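PDB 6SXT: alpha-L-arabinofuranosidase B from Aspergillus kawachii, which removes terminal non-reducing alpha-L-arabinofuranose residues from arabinoxylan, arabinan and related plant polysaccharides and oligosaccharides. Local coordinates for residues A[378-383]-A[414-419]; A[319-324]-A[382-387]; A[143-148]-A[178-183]; A[238-243]-A[297-302]. All coordinates share one frame; numbering follows the deposited sequence. Where two conformers were deposited one is given.

Contact 1 of 4, residues A[378-383]-A[414-419]. With NAG (2-acetamido-2-deoxy-beta-D-glucopyranose), chain B.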
loop_
_atom_site.group_PDB
_atom_site.type_symbol
_atom_site.label_atom_id
_atom_site.label_comp_id
_atom_site.label_asym_id
_atom_site.label_seq_id
_atom_site.Cartn_x
_atom_site.Cartn_y
_atom_site.Cartn_z
ATOM N N THR A 378 -13.285 -17.912 -3.952
ATOM C CA THR A 378 -12.722 -17.034 -2.902
ATOM C C THR A 378 -11.345 -16.570 -3.350
ATOM O O THR A 378 -10.467 -17.358 -3.775
ATOM C CB THR A 378 -12.688 -17.743 -1.552
ATOM O OG1 THR A 378 -14.016 -18.184 -1.331
ATOM C CG2 THR A 378 -12.223 -16.808 -0.451
ATOM N N GLY A 379 -11.091 -15.256 -3.174
ATOM C CA GLY A 379 -9.817 -14.679 -3.597
ATOM C C GLY A 379 -8.644 -15.401 -2.992
ATOM O O GLY A 379 -8.582 -15.630 -1.746
ATOM N N LEU A 380 -7.684 -15.701 -3.827
ATOM C CA LEU A 380 -6.533 -16.512 -3.402
ATOM C C LEU A 380 -5.688 -15.740 -2.388
ATOM O O LEU A 380 -5.029 -16.423 -1.579
ATOM C CB LEU A 380 -5.732 -16.934 -4.620
ATOM C CG LEU A 380 -6.444 -17.952 -5.535
ATOM C CD1 LEU A 380 -5.661 -18.151 -6.766
ATOM C CD2 LEU A 380 -6.608 -19.285 -4.804
ATOM N N ALA A 381 -5.579 -14.417 -2.516
ATOM C CA ALA A 381 -4.766 -13.626 -1.547
ATOM C C ALA A 381 -5.603 -12.806 -0.574
ATOM O O ALA A 381 -5.011 -12.215 0.355
ATOM C CB ALA A 381 -3.832 -12.721 -2.288
ATOM N N ASN A 382 -6.900 -12.751 -0.760
ATOM C CA ASN A 382 -7.772 -11.945 0.113
ATOM C C ASN A 382 -9.165 -12.535 0.068
ATOM O O ASN A 382 -9.738 -12.565 -1.023
ATOM C CB ASN A 382 -7.759 -10.463 -0.257
ATOM C CG ASN A 382 -8.550 -9.702 0.783
ATOM O OD1 ASN A 382 -9.769 -9.824 0.865
ATOM N ND2 ASN A 382 -7.852 -8.922 1.612
ATOM N N SER A 383 -9.662 -12.984 1.210
ATOM C CA SER A 383 -10.932 -13.742 1.232
ATOM C C SER A 383 -12.167 -12.865 1.005
ATOM O O SER A 383 -13.234 -13.426 0.823
ATOM C CB SER A 383 -11.044 -14.520 2.529
ATOM O OG SER A 383 -11.184 -13.589 3.561
ATOM N N LYS A 414 2.522 -17.303 -2.855
ATOM C CA LYS A 414 2.032 -15.942 -2.486
ATOM C C LYS A 414 1.983 -15.062 -3.733
ATOM O O LYS A 414 0.970 -14.356 -3.955
ATOM C CB LYS A 414 2.939 -15.369 -1.394
ATOM C CG LYS A 414 2.625 -13.912 -1.069
ATOM C CD LYS A 414 3.552 -13.387 -0.000
ATOM C CE LYS A 414 3.375 -11.867 0.162
ATOM N NZ LYS A 414 3.938 -11.547 1.460
ATOM N N GLN A 415 3.007 -14.990 -4.550
ATOM C CA GLN A 415 3.011 -14.098 -5.707
ATOM C C GLN A 415 1.855 -14.404 -6.689
ATOM O O GLN A 415 1.130 -13.491 -7.125
ATOM C CB GLN A 415 4.335 -14.154 -6.454
ATOM C CG GLN A 415 4.511 -12.995 -7.402
ATOM C CD GLN A 415 4.406 -11.665 -6.684
ATOM O OE1 GLN A 415 5.173 -11.364 -5.771
ATOM N NE2 GLN A 415 3.417 -10.858 -7.040
ATOM N N PHE A 416 1.660 -15.663 -7.060
ATOM C CA PHE A 416 0.527 -16.022 -7.928
ATOM C C PHE A 416 -0.792 -15.603 -7.287
ATOM O O PHE A 416 -1.640 -14.992 -7.942
ATOM C CB PHE A 416 0.511 -17.540 -8.182
ATOM C CG PHE A 416 -0.566 -17.922 -9.152
ATOM C CD1 PHE A 416 -1.877 -18.042 -8.769
ATOM C CD2 PHE A 416 -0.227 -18.028 -10.497
ATOM C CE1 PHE A 416 -2.851 -18.339 -9.710
ATOM C CE2 PHE A 416 -1.200 -18.294 -11.441
ATOM C CZ PHE A 416 -2.490 -18.455 -11.022
ATOM N N HIS A 417 -0.990 -15.936 -6.027
ATOM C CA HIS A 417 -2.230 -15.620 -5.291
ATOM C C HIS A 417 -2.522 -14.123 -5.425
ATOM O O HIS A 417 -3.674 -13.742 -5.730
ATOM C CB HIS A 417 -2.147 -16.008 -3.824
ATOM C CG HIS A 417 -2.083 -17.487 -3.576
ATOM N ND1 HIS A 417 -1.795 -17.977 -2.321
ATOM C CD2 HIS A 417 -2.248 -18.555 -4.395
ATOM C CE1 HIS A 417 -1.834 -19.312 -2.347
ATOM N NE2 HIS A 417 -2.087 -19.701 -3.584
ATOM N N GLU A 418 -1.501 -13.324 -5.160
ATOM C CA GLU A 418 -1.673 -11.840 -5.197
ATOM C C GLU A 418 -1.992 -11.365 -6.608
ATOM O O GLU A 418 -2.896 -10.501 -6.779
ATOM C CB GLU A 418 -0.424 -11.137 -4.661
ATOM C CG GLU A 418 -0.205 -11.412 -3.174
ATOM C CD GLU A 418 0.868 -10.604 -2.461
ATOM O OE1 GLU A 418 1.755 -10.083 -3.109
ATOM O OE2 GLU A 418 0.815 -10.599 -1.229
ATOM N N ASP A 419 -1.317 -11.942 -7.623
ATOM C CA ASP A 419 -1.475 -11.542 -9.037
ATOM C C ASP A 419 -2.839 -12.013 -9.567
ATOM O O ASP A 419 -3.253 -11.553 -10.638
ATOM C CB ASP A 419 -0.407 -12.247 -9.898
ATOM C CG ASP A 419 1.053 -11.844 -9.726
ATOM O OD1 ASP A 419 1.321 -10.787 -9.055
ATOM O OD2 ASP A 419 1.949 -12.563 -10.360
HETATM C C1 NAG B . 8.619 -18.265 -1.470
HETATM C C2 NAG B . 7.503 -19.158 -2.045
HETATM C C3 NAG B . 8.118 -20.393 -2.750
HETATM C C4 NAG B . 9.045 -19.905 -3.842
HETATM C C5 NAG B . 10.080 -18.915 -3.270
HETATM C C6 NAG B . 10.892 -18.276 -4.388
HETATM C C7 NAG B . 5.314 -19.050 -1.011
HETATM C C8 NAG B . 4.485 -19.547 0.091
HETATM N N2 NAG B . 6.563 -19.506 -1.049
HETATM O O3 NAG B . 7.073 -21.158 -3.363
HETATM O O4 NAG B . 9.630 -21.061 -4.499
HETATM O O5 NAG B . 9.464 -17.825 -2.513
HETATM O O6 NAG B . 11.496 -17.048 -3.915
HETATM O O7 NAG B . 4.988 -18.204 -1.853
#

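Contact 2 of 4, residues A[319-324]-A[382-387]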
loop_
_atom_site.group_PDB
_atom_site.type_symbol
_atom_site.label_atom_id
_atom_site.label_comp_id
_atom_site.label_asym_id
_atom_site.label_seq_id
_atom_site.Cartn_x
_atom_site.Cartn_y
_atom_site.Cartn_z
ATOM N N VAL A 319 -10.451 -3.952 9.617
ATOM C CA VAL A 319 -10.465 -4.112 8.148
ATOM C C VAL A 319 -11.787 -3.582 7.593
ATOM O O VAL A 319 -12.846 -3.861 8.178
ATOM C CB VAL A 319 -10.199 -5.583 7.794
ATOM C CG1 VAL A 319 -10.576 -5.890 6.381
ATOM C CG2 VAL A 319 -8.735 -5.916 8.043
ATOM N N GLY A 320 -11.712 -2.812 6.516
ATOM C CA GLY A 320 -12.863 -2.276 5.814
ATOM C C GLY A 320 -13.258 -3.136 4.614
ATOM O O GLY A 320 -12.525 -4.070 4.259
ATOM N N SER A 321 -14.387 -2.842 4.007
ATOM C CA SER A 321 -14.824 -3.603 2.803
ATOM C C SER A 321 -14.014 -3.172 1.582
ATOM O O SER A 321 -13.973 -1.980 1.241
ATOM C CB SER A 321 -16.291 -3.401 2.571
ATOM O OG SER A 321 -16.657 -4.070 1.365
ATOM N N LEU A 322 -13.476 -4.148 0.862
ATOM C CA LEU A 322 -12.807 -3.935 -0.429
ATOM C C LEU A 322 -13.778 -4.047 -1.620
ATOM O O LEU A 322 -13.324 -3.805 -2.739
ATOM C CB LEU A 322 -11.745 -5.037 -0.583
ATOM C CG LEU A 322 -10.448 -4.742 0.168
ATOM C CD1 LEU A 322 -9.673 -5.994 0.435
ATOM C CD2 LEU A 322 -9.581 -3.714 -0.556
ATOM N N VAL A 323 -15.034 -4.386 -1.400
ATOM C CA VAL A 323 -15.939 -4.796 -2.498
ATOM C C VAL A 323 -17.142 -3.875 -2.543
ATOM O O VAL A 323 -17.642 -3.437 -1.485
ATOM C CB VAL A 323 -16.347 -6.262 -2.300
ATOM C CG1 VAL A 323 -17.334 -6.708 -3.362
ATOM C CG2 VAL A 323 -15.123 -7.122 -2.315
ATOM N N SER A 324 -17.560 -3.543 -3.739
ATOM C CA SER A 324 -18.850 -2.876 -3.974
ATOM C C SER A 324 -19.469 -3.403 -5.260
ATOM O O SER A 324 -18.772 -4.094 -6.039
ATOM C CB SER A 324 -18.690 -1.367 -4.023
ATOM O OG SER A 324 -17.992 -0.936 -5.161
ATOM N N ASN A 382 -6.900 -12.751 -0.760
ATOM C CA ASN A 382 -7.772 -11.945 0.113
ATOM C C ASN A 382 -9.165 -12.535 0.068
ATOM O O ASN A 382 -9.738 -12.565 -1.023
ATOM C CB ASN A 382 -7.759 -10.463 -0.257
ATOM C CG ASN A 382 -8.550 -9.702 0.783
ATOM O OD1 ASN A 382 -9.769 -9.824 0.865
ATOM N ND2 ASN A 382 -7.852 -8.922 1.612
ATOM N N SER A 383 -9.662 -12.984 1.210
ATOM C CA SER A 383 -10.932 -13.742 1.232
ATOM C C SER A 383 -12.167 -12.865 1.005
ATOM O O SER A 383 -13.234 -13.426 0.823
ATOM C CB SER A 383 -11.044 -14.520 2.529
ATOM O OG SER A 383 -11.184 -13.589 3.561
ATOM N N GLN A 384 -12.080 -11.516 0.997
ATOM C CA GLN A 384 -13.211 -10.641 0.622
ATOM C C GLN A 384 -13.342 -10.543 -0.896
ATOM O O GLN A 384 -14.384 -10.246 -1.391
ATOM C CB GLN A 384 -12.999 -9.154 1.006
ATOM C CG GLN A 384 -12.825 -8.837 2.440
ATOM C CD GLN A 384 -12.991 -7.326 2.566
ATOM O OE1 GLN A 384 -13.916 -6.743 2.004
ATOM N NE2 GLN A 384 -12.020 -6.782 3.263
ATOM N N CYS A 385 -12.244 -10.766 -1.599
ATOM C CA CYS A 385 -12.136 -10.570 -3.039
ATOM C C CYS A 385 -12.270 -11.948 -3.703
ATOM O O CYS A 385 -12.767 -12.907 -3.049
ATOM C CB CYS A 385 -10.869 -9.837 -3.378
ATOM S SG CYS A 385 -10.907 -8.183 -2.568
ATOM N N PHE A 386 -12.001 -11.994 -4.999
ATOM C CA PHE A 386 -12.311 -13.193 -5.821
ATOM C C PHE A 386 -11.137 -13.490 -6.742
ATOM O O PHE A 386 -10.278 -12.641 -7.113
ATOM C CB PHE A 386 -13.630 -13.030 -6.572
ATOM C CG PHE A 386 -14.810 -12.870 -5.660
ATOM C CD1 PHE A 386 -15.398 -13.970 -5.072
ATOM C CD2 PHE A 386 -15.243 -11.611 -5.275
ATOM C CE1 PHE A 386 -16.459 -13.833 -4.198
ATOM C CE2 PHE A 386 -16.299 -11.472 -4.401
ATOM C CZ PHE A 386 -16.900 -12.574 -3.843
ATOM N N SER A 387 -11.155 -14.770 -7.202
ATOM C CA SER A 387 -10.266 -15.233 -8.275
ATOM C C SER A 387 -11.142 -15.953 -9.321
ATOM O O SER A 387 -12.212 -16.459 -8.936
ATOM C CB SER A 387 -9.175 -16.111 -7.727
ATOM O OG SER A 387 -8.337 -15.408 -6.772
#

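Contact 3 of 4, residues A[143-148]-A[178-183]. With LXE ([(1~{S},2~{S},3~{S},4~{S})-2-(hydroxymethyl)-3,4-bis(oxidanyl)cyclopentyl]azanium), chain G.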
loop_
_atom_site.group_PDB
_atom_site.type_symbol
_atom_site.label_atom_id
_atom_site.label_comp_id
_atom_site.label_asym_id
_atom_site.label_seq_id
_atom_site.Cartn_x
_atom_site.Cartn_y
_atom_site.Cartn_z
ATOM N N GLU A 143 21.775 13.123 15.912
ATOM C CA GLU A 143 20.694 13.656 16.767
ATOM C C GLU A 143 19.629 12.571 17.009
ATOM O O GLU A 143 19.354 11.773 16.092
ATOM C CB GLU A 143 20.007 14.865 16.160
ATOM C CG GLU A 143 20.914 16.099 16.109
ATOM C CD GLU A 143 20.377 17.192 15.220
ATOM O OE1 GLU A 143 19.334 17.012 14.526
ATOM O OE2 GLU A 143 21.005 18.270 15.237
ATOM N N ALA A 144 19.008 12.666 18.175
ATOM C CA ALA A 144 17.981 11.709 18.586
ATOM C C ALA A 144 16.688 11.961 17.811
ATOM O O ALA A 144 16.266 13.092 17.609
ATOM C CB ALA A 144 17.753 11.775 20.045
ATOM N N GLU A 145 16.005 10.850 17.573
ATOM C CA GLU A 145 14.637 10.894 17.009
ATOM C C GLU A 145 13.868 9.642 17.419
ATOM O O GLU A 145 14.439 8.610 17.709
ATOM C CB GLU A 145 14.664 10.978 15.476
ATOM C CG GLU A 145 15.264 9.786 14.778
ATOM C CD GLU A 145 15.307 9.838 13.272
ATOM O OE1 GLU A 145 14.754 10.818 12.705
ATOM O OE2 GLU A 145 15.935 8.967 12.653
ATOM N N GLY A 146 12.560 9.754 17.323
ATOM C CA GLY A 146 11.679 8.578 17.317
ATOM C C GLY A 146 10.747 8.642 16.127
ATOM O O GLY A 146 10.667 9.663 15.451
ATOM N N MET A 147 10.085 7.534 15.884
ATOM C CA MET A 147 9.115 7.415 14.802
ATOM C C MET A 147 8.186 6.269 15.161
ATOM O O MET A 147 8.523 5.377 15.979
ATOM C CB MET A 147 9.775 7.218 13.455
ATOM C CG MET A 147 10.604 5.969 13.341
ATOM S SD MET A 147 11.849 6.077 12.011
ATOM C CE MET A 147 13.091 7.121 12.751
ATOM N N TYR A 148 6.999 6.282 14.568
ATOM C CA TYR A 148 6.161 5.069 14.560
ATOM C C TYR A 148 5.364 5.054 13.258
ATOM O O TYR A 148 5.218 6.110 12.617
ATOM C CB TYR A 148 5.214 4.940 15.773
ATOM C CG TYR A 148 3.914 5.712 15.679
ATOM C CD1 TYR A 148 3.820 7.018 16.092
ATOM C CD2 TYR A 148 2.779 5.132 15.120
ATOM C CE1 TYR A 148 2.648 7.742 15.960
ATOM C CE2 TYR A 148 1.607 5.839 14.984
ATOM C CZ TYR A 148 1.531 7.144 15.418
ATOM O OH TYR A 148 0.373 7.879 15.271
ATOM N N HIS A 178 23.459 6.745 6.963
ATOM C CA HIS A 178 22.784 7.868 6.279
ATOM C C HIS A 178 21.277 7.596 6.144
ATOM O O HIS A 178 20.601 8.267 5.361
ATOM C CB HIS A 178 23.427 8.158 4.917
ATOM C CG HIS A 178 24.798 8.764 5.095
ATOM N ND1 HIS A 178 25.045 10.104 4.834
ATOM C CD2 HIS A 178 25.978 8.234 5.519
ATOM C CE1 HIS A 178 26.327 10.382 5.094
ATOM N NE2 HIS A 178 26.935 9.254 5.459
ATOM N N MET A 179 20.781 6.675 6.947
ATOM C CA MET A 179 19.328 6.382 7.017
ATOM C C MET A 179 19.014 5.937 8.433
ATOM O O MET A 179 19.852 5.347 9.140
ATOM C CB MET A 179 18.939 5.237 6.080
ATOM C CG MET A 179 18.711 5.709 4.676
ATOM S SD MET A 179 18.340 4.361 3.561
ATOM C CE MET A 179 16.682 4.028 4.167
ATOM N N GLU A 180 17.781 6.180 8.845
ATOM C CA GLU A 180 17.205 5.499 10.019
ATOM C C GLU A 180 15.686 5.457 9.813
ATOM O O GLU A 180 15.007 6.512 10.017
ATOM C CB GLU A 180 17.539 6.273 11.263
ATOM C CG GLU A 180 17.100 5.574 12.548
ATOM C CD GLU A 180 17.619 6.283 13.776
ATOM O OE1 GLU A 180 17.190 7.407 14.071
ATOM O OE2 GLU A 180 18.517 5.667 14.447
ATOM N N ALA A 181 15.214 4.315 9.364
ATOM C CA ALA A 181 13.801 4.171 8.984
ATOM C C ALA A 181 13.282 2.800 9.391
ATOM O O ALA A 181 13.995 1.796 9.432
ATOM C CB ALA A 181 13.674 4.402 7.502
ATOM N N ILE A 182 11.998 2.787 9.740
ATOM C CA ILE A 182 11.210 1.546 9.875
ATOM C C ILE A 182 11.224 0.784 8.569
ATOM O O ILE A 182 10.925 1.376 7.530
ATOM C CB ILE A 182 9.781 1.865 10.317
ATOM C CG1 ILE A 182 9.745 2.552 11.669
ATOM C CG2 ILE A 182 8.938 0.597 10.281
ATOM C CD1 ILE A 182 8.398 3.233 11.944
ATOM N N TYR A 183 11.446 -0.508 8.649
ATOM C CA TYR A 183 11.250 -1.438 7.538
ATOM C C TYR A 183 10.244 -2.517 7.975
ATOM O O TYR A 183 10.321 -2.998 9.110
ATOM C CB TYR A 183 12.584 -2.121 7.166
ATOM C CG TYR A 183 12.386 -3.290 6.240
ATOM C CD1 TYR A 183 12.362 -3.117 4.862
ATOM C CD2 TYR A 183 12.204 -4.582 6.707
ATOM C CE1 TYR A 183 12.097 -4.157 3.995
ATOM C CE2 TYR A 183 11.947 -5.633 5.851
ATOM C CZ TYR A 183 11.900 -5.440 4.489
ATOM O OH TYR A 183 11.584 -6.464 3.627
HETATM C "C1'" LXE G . 20.558 1.629 0.612
HETATM C "C2'" LXE G . 19.074 1.992 0.540
HETATM O "O2'" LXE G . 18.869 3.349 0.694
HETATM C "C3'" LXE G . 18.547 1.186 1.646
HETATM O "O3'" LXE G . 17.059 1.219 1.601
HETATM C "C4'" LXE G . 19.062 -0.189 1.276
HETATM C "C5'" LXE G . 19.159 -1.126 2.465
HETATM O "O5'" LXE G . 19.888 -0.615 3.559
HETATM C "C6'" LXE G . 20.469 0.124 0.627
HETATM N "N1'" LXE G . 20.416 -0.457 -0.746
HETATM O O HOH W 1 19.128 8.624 15.447
#

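Contact 4 of 4, residues A[238-243]-A[297-302]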
loop_
_atom_site.group_PDB
_atom_site.type_symbol
_atom_site.label_atom_id
_atom_site.label_comp_id
_atom_site.label_asym_id
_atom_site.label_seq_id
_atom_site.Cartn_x
_atom_site.Cartn_y
_atom_site.Cartn_z
ATOM N N LYS A 238 22.522 4.503 20.685
ATOM C CA LYS A 238 21.405 3.694 21.230
ATOM C C LYS A 238 20.289 3.686 20.178
ATOM O O LYS A 238 20.108 4.703 19.468
ATOM C CB LYS A 238 20.829 4.172 22.570
ATOM C CG LYS A 238 20.340 5.604 22.665
ATOM C CD LYS A 238 19.952 6.021 24.101
ATOM C CE LYS A 238 19.295 7.390 24.157
ATOM N NZ LYS A 238 19.075 7.839 25.557
ATOM N N TRP A 239 19.539 2.591 20.103
ATOM C CA TRP A 239 18.336 2.564 19.229
ATOM C C TRP A 239 17.449 1.429 19.695
ATOM O O TRP A 239 17.880 0.572 20.513
ATOM C CB TRP A 239 18.716 2.406 17.764
ATOM C CG TRP A 239 19.403 1.129 17.455
ATOM C CD1 TRP A 239 20.679 0.793 17.855
ATOM C CD2 TRP A 239 18.902 0.013 16.727
ATOM N NE1 TRP A 239 21.002 -0.416 17.356
ATOM C CE2 TRP A 239 19.906 -0.966 16.695
ATOM C CE3 TRP A 239 17.681 -0.282 16.090
ATOM C CZ2 TRP A 239 19.732 -2.199 16.082
ATOM C CZ3 TRP A 239 17.519 -1.489 15.494
ATOM C CH2 TRP A 239 18.513 -2.457 15.487
ATOM N N ALA A 240 16.223 1.399 19.195
ATOM C CA ALA A 240 15.270 0.374 19.654
ATOM C C ALA A 240 14.223 0.071 18.589
ATOM O O ALA A 240 13.900 0.943 17.750
ATOM C CB ALA A 240 14.577 0.830 20.890
ATOM N N ILE A 241 13.723 -1.150 18.636
ATOM C CA ILE A 241 12.562 -1.631 17.857
ATOM C C ILE A 241 11.537 -2.057 18.879
ATOM O O ILE A 241 11.835 -2.938 19.676
ATOM C CB ILE A 241 12.884 -2.826 16.962
ATOM C CG1 ILE A 241 13.973 -2.488 15.934
ATOM C CG2 ILE A 241 11.624 -3.393 16.337
ATOM C CD1 ILE A 241 14.499 -3.688 15.216
ATOM N N ARG A 242 10.324 -1.544 18.731
ATOM C CA ARG A 242 9.187 -2.008 19.544
ATOM C C ARG A 242 8.012 -2.291 18.606
ATOM O O ARG A 242 7.893 -1.601 17.579
ATOM C CB ARG A 242 8.828 -0.943 20.573
ATOM C CG ARG A 242 9.981 -0.574 21.475
ATOM C CD ARG A 242 9.615 0.416 22.559
ATOM N NE ARG A 242 8.818 -0.204 23.617
ATOM C CZ ARG A 242 7.945 0.430 24.387
ATOM N NH1 ARG A 242 7.670 1.709 24.235
ATOM N NH2 ARG A 242 7.322 -0.267 25.320
ATOM N N GLY A 243 7.189 -3.252 18.947
ATOM C CA GLY A 243 6.081 -3.657 18.092
ATOM C C GLY A 243 4.877 -3.983 18.947
ATOM O O GLY A 243 4.996 -4.468 20.064
ATOM N N SER A 297 11.466 14.817 17.170
ATOM C CA SER A 297 12.783 15.323 17.631
ATOM C C SER A 297 12.995 14.818 19.051
ATOM O O SER A 297 12.104 14.975 19.833
ATOM C CB SER A 297 12.800 16.835 17.548
ATOM O OG SER A 297 13.908 17.368 18.246
ATOM N N GLY A 298 14.137 14.268 19.369
ATOM C CA GLY A 298 14.383 13.696 20.685
ATOM C C GLY A 298 14.076 12.209 20.692
ATOM O O GLY A 298 13.331 11.694 19.836
ATOM N N TYR A 299 14.503 11.552 21.745
ATOM C CA TYR A 299 14.416 10.102 21.903
ATOM C C TYR A 299 13.259 9.778 22.824
ATOM O O TYR A 299 13.315 10.037 24.013
ATOM C CB TYR A 299 15.705 9.565 22.538
ATOM C CG TYR A 299 15.854 8.080 22.517
ATOM C CD1 TYR A 299 16.437 7.416 21.458
ATOM C CD2 TYR A 299 15.542 7.324 23.637
ATOM C CE1 TYR A 299 16.643 6.051 21.459
ATOM C CE2 TYR A 299 15.751 5.953 23.657
ATOM C CZ TYR A 299 16.318 5.309 22.576
ATOM O OH TYR A 299 16.566 3.982 22.535
ATOM N N PRO A 300 12.096 9.297 22.308
ATOM C CA PRO A 300 10.927 9.169 23.178
ATOM C C PRO A 300 11.133 8.115 24.259
ATOM O O PRO A 300 11.784 7.096 24.012
ATOM C CB PRO A 300 9.826 8.662 22.238
ATOM C CG PRO A 300 10.278 9.129 20.886
ATOM C CD PRO A 300 11.788 8.974 20.912
ATOM N N SER A 301 10.575 8.412 25.423
ATOM C CA SER A 301 10.543 7.420 26.522
ATOM C C SER A 301 9.643 6.251 26.126
ATOM O O SER A 301 8.711 6.381 25.329
ATOM C CB SER A 301 10.094 8.020 27.800
ATOM O OG SER A 301 8.718 8.423 27.757
ATOM N N ASP A 302 9.888 5.094 26.745
ATOM C CA ASP A 302 8.979 3.958 26.602
ATOM C C ASP A 302 7.568 4.390 27.030
ATOM O O ASP A 302 6.597 3.937 26.372
ATOM C CB ASP A 302 9.383 2.694 27.370
ATOM C CG ASP A 302 10.568 1.935 26.805
ATOM O OD1 ASP A 302 11.201 2.448 25.819
ATOM O OD2 ASP A 302 10.828 0.827 27.289
#

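Contact 1 of 4, residues A[378-383]-A[414-419]
Both segments hold the same hydroxyl: the amide N of Ala381 and the carbonyl O of His417 are each hydrogen-bonded to Thr421 OG1, just beyond the end of helix 414-419. No direct hydrogen bond joins the segments, so the rest of the contact is packing. The methyl CB of Ala381 rests 3.6 Å from His417 O and reaches along the helix to Glu418 CG at 4.0 Å. Leu380 meets the helix with two parts of its side chain. Its CB abuts His417 CB at 3.8 Å, the two side chains roughly perpendicular, while CD1 lies at the edge of the Phe416 ring, 4.1 Å from CE1. With CG anti to the backbone N (chi1 -175°), the Phe416 ring comes within reach of Leu380 although its CB does not point at the loop. The CB of Glu418 points away from 378-383, and its carboxylate OE1 is hydrogen-bonded to Gln287 NE2. At the start of the helix, Lys414 N donates to O7 of the N-acetylglucosamine at 2.8 Å, close to straight (160°). At its end, Gln415 NE2 bonds Asp419 OD1 from above the carboxylate plane, and Asp419 OD2 forms a salt bridge with Arg399. Asp419 is a substrate-binding residue, and the helix packed on a loop between strands belongs to the beta-trefoil arabinose-binding domain.

Contact 2 of 4, residues A[319-324]-A[382-387]
With CG placed anti to its carbonyl carbon (chi1 -61°) and the chain extended beyond, Gln384 stretches across to the backbone of 319-324 and sets its amide between Gly320 and Leu322. NE2 donates to Gly320 O at 2.9 Å, and OE1 accepts from Leu322 N, also at 2.9 Å and nearly straight (170°). Two bonds to the one amide fix its rotation about the last torsion. Gln384 sits in a type I turn from Asn382 to Cys385, where Asn382 OD1 takes the Gln384 N-H in an Asx turn. This turn precedes strand 386-390 of the beta-trefoil, so the amide ties the trefoil to the stretch where the catalytic domain passes into the arabinose-binding domain, just after strand 317-319. The Leu322 side chain lies crosswise to the glutamine; its CD1 touches Asn382 ND2 at 3.6 Å, and its CB packs on Cys385 SG at 3.8 Å. That sulfur is disulfide-bonded to Cys423. Val323 adds its CG2 methyl, which lies 3.3 Å from Gln384 O.

Contact 3 of 4, residues A[143-148]-A[178-183]
Glu145 and Glu180 meet between the two sheets of the catalytic beta-sandwich, with Glu145 OE2 only 2.5 Å from Glu180 OE1. At that spacing one of the two acids probably holds a proton, which would ease the repulsion between two carboxylates. The two side chains run antiparallel, side by side, and their carboxylate planes are 37° apart. Strand 145-148 belongs to the large antiparallel sheet and strand 180-183 to the four-stranded one; their axes run 20° apart and approach to 7.9 Å, so the strands do not pair, and side chains packed between the sheets carry most of the contact. Alongside the acids, Met147 bends at its last torsion and brings CE to 3.4 Å from Glu180 O. Its CG packs against Ile182 CD1 at 3.8 Å, and the same methyl reaches Tyr148 C. Ile182 is also lined by Ala230 and Val232 of the larger sheet. Further out, the remaining carboxylate oxygens are held by other groups: Glu145 OE1 is bonded to Asn166 ND2, and Glu180 OE2 forms a salt bridge with Arg259. A water lies 2.7 Å from Glu180 OE1, towards Glu143 O. On the reverse side of the smaller sheet is the active site, where Met179, its CB turned away from 143-148, puts SD 3.1 Å from O2' of the bound amino-cyclopentane derived from the aziridine inhibitor.

Contact 4 of 4, residues A[238-243]-A[297-302]
Arg242 stacks its guanidinium on the carboxylate of Asp302, the planes 14° apart and Asp302 CG 3.8 Å above the centre of the group. In this arrangement none of its N-H groups points at the acid, and the salt bridge from NH1 to Asp302 OD1 is a long one of 3.9 Å. The N-H bonds are used otherwise. NH1 donates to the backbone Asp302 O at 3.3 Å, on a lone pair in the carbonyl plane, and forms a salt bridge with Glu305; NE is bonded to Thr253 OG1 and NH2 to Asn306 OD1. Asp302 OD1 has its own counter-charge in Lys233, whose NZ also bonds Pro300 O. At the other end a lysine lies over an aromatic ring. Lys238 CG sits between the backbone N and the carbonyl carbon (chi1 55°), and from there the chain runs extended over one face of Tyr299, with CE 3.6 Å from the ring centroid in a CH-pi contact. NZ follows at 4.4 Å from the centroid as a cation-pi partner. Tyr299 OH ends 4.1 Å from Ala240 CB, while Trp239 CA lies at the ring's edge, near its plane, 4.0 Å from Tyr299 OH. Ser301 is the N-cap of helix 302-315. Trp239 and Ile241 face strand 199-203 of the second sheet, so Lys238, Ala240 and Arg242 project from the outer face of strand 238-245, where the loop after strand 288-296 turns into this helix.

How the contacts relate
Contacts 3 and 4 share the large sheet of the catalytic domain, touching through Ala144 O and Gly298 N; contact 3 fills the sandwich interior, whereas contact 4 lies on the outer side beside a helix. Buried acids and methionine give way there to an arginine stacked on a carboxylate and a lysine over tyrosine, with more exposed residues. Contacts 1 and 2, both partly buried, hold the same trefoil loop, sharing Asn382 and Ser383: one leans it on a helix through apolar packing, the other ties it to the chain at the domain junction by an amide. The two pairs lie far apart, contact 1 about 33 Å from contact 3 between centres.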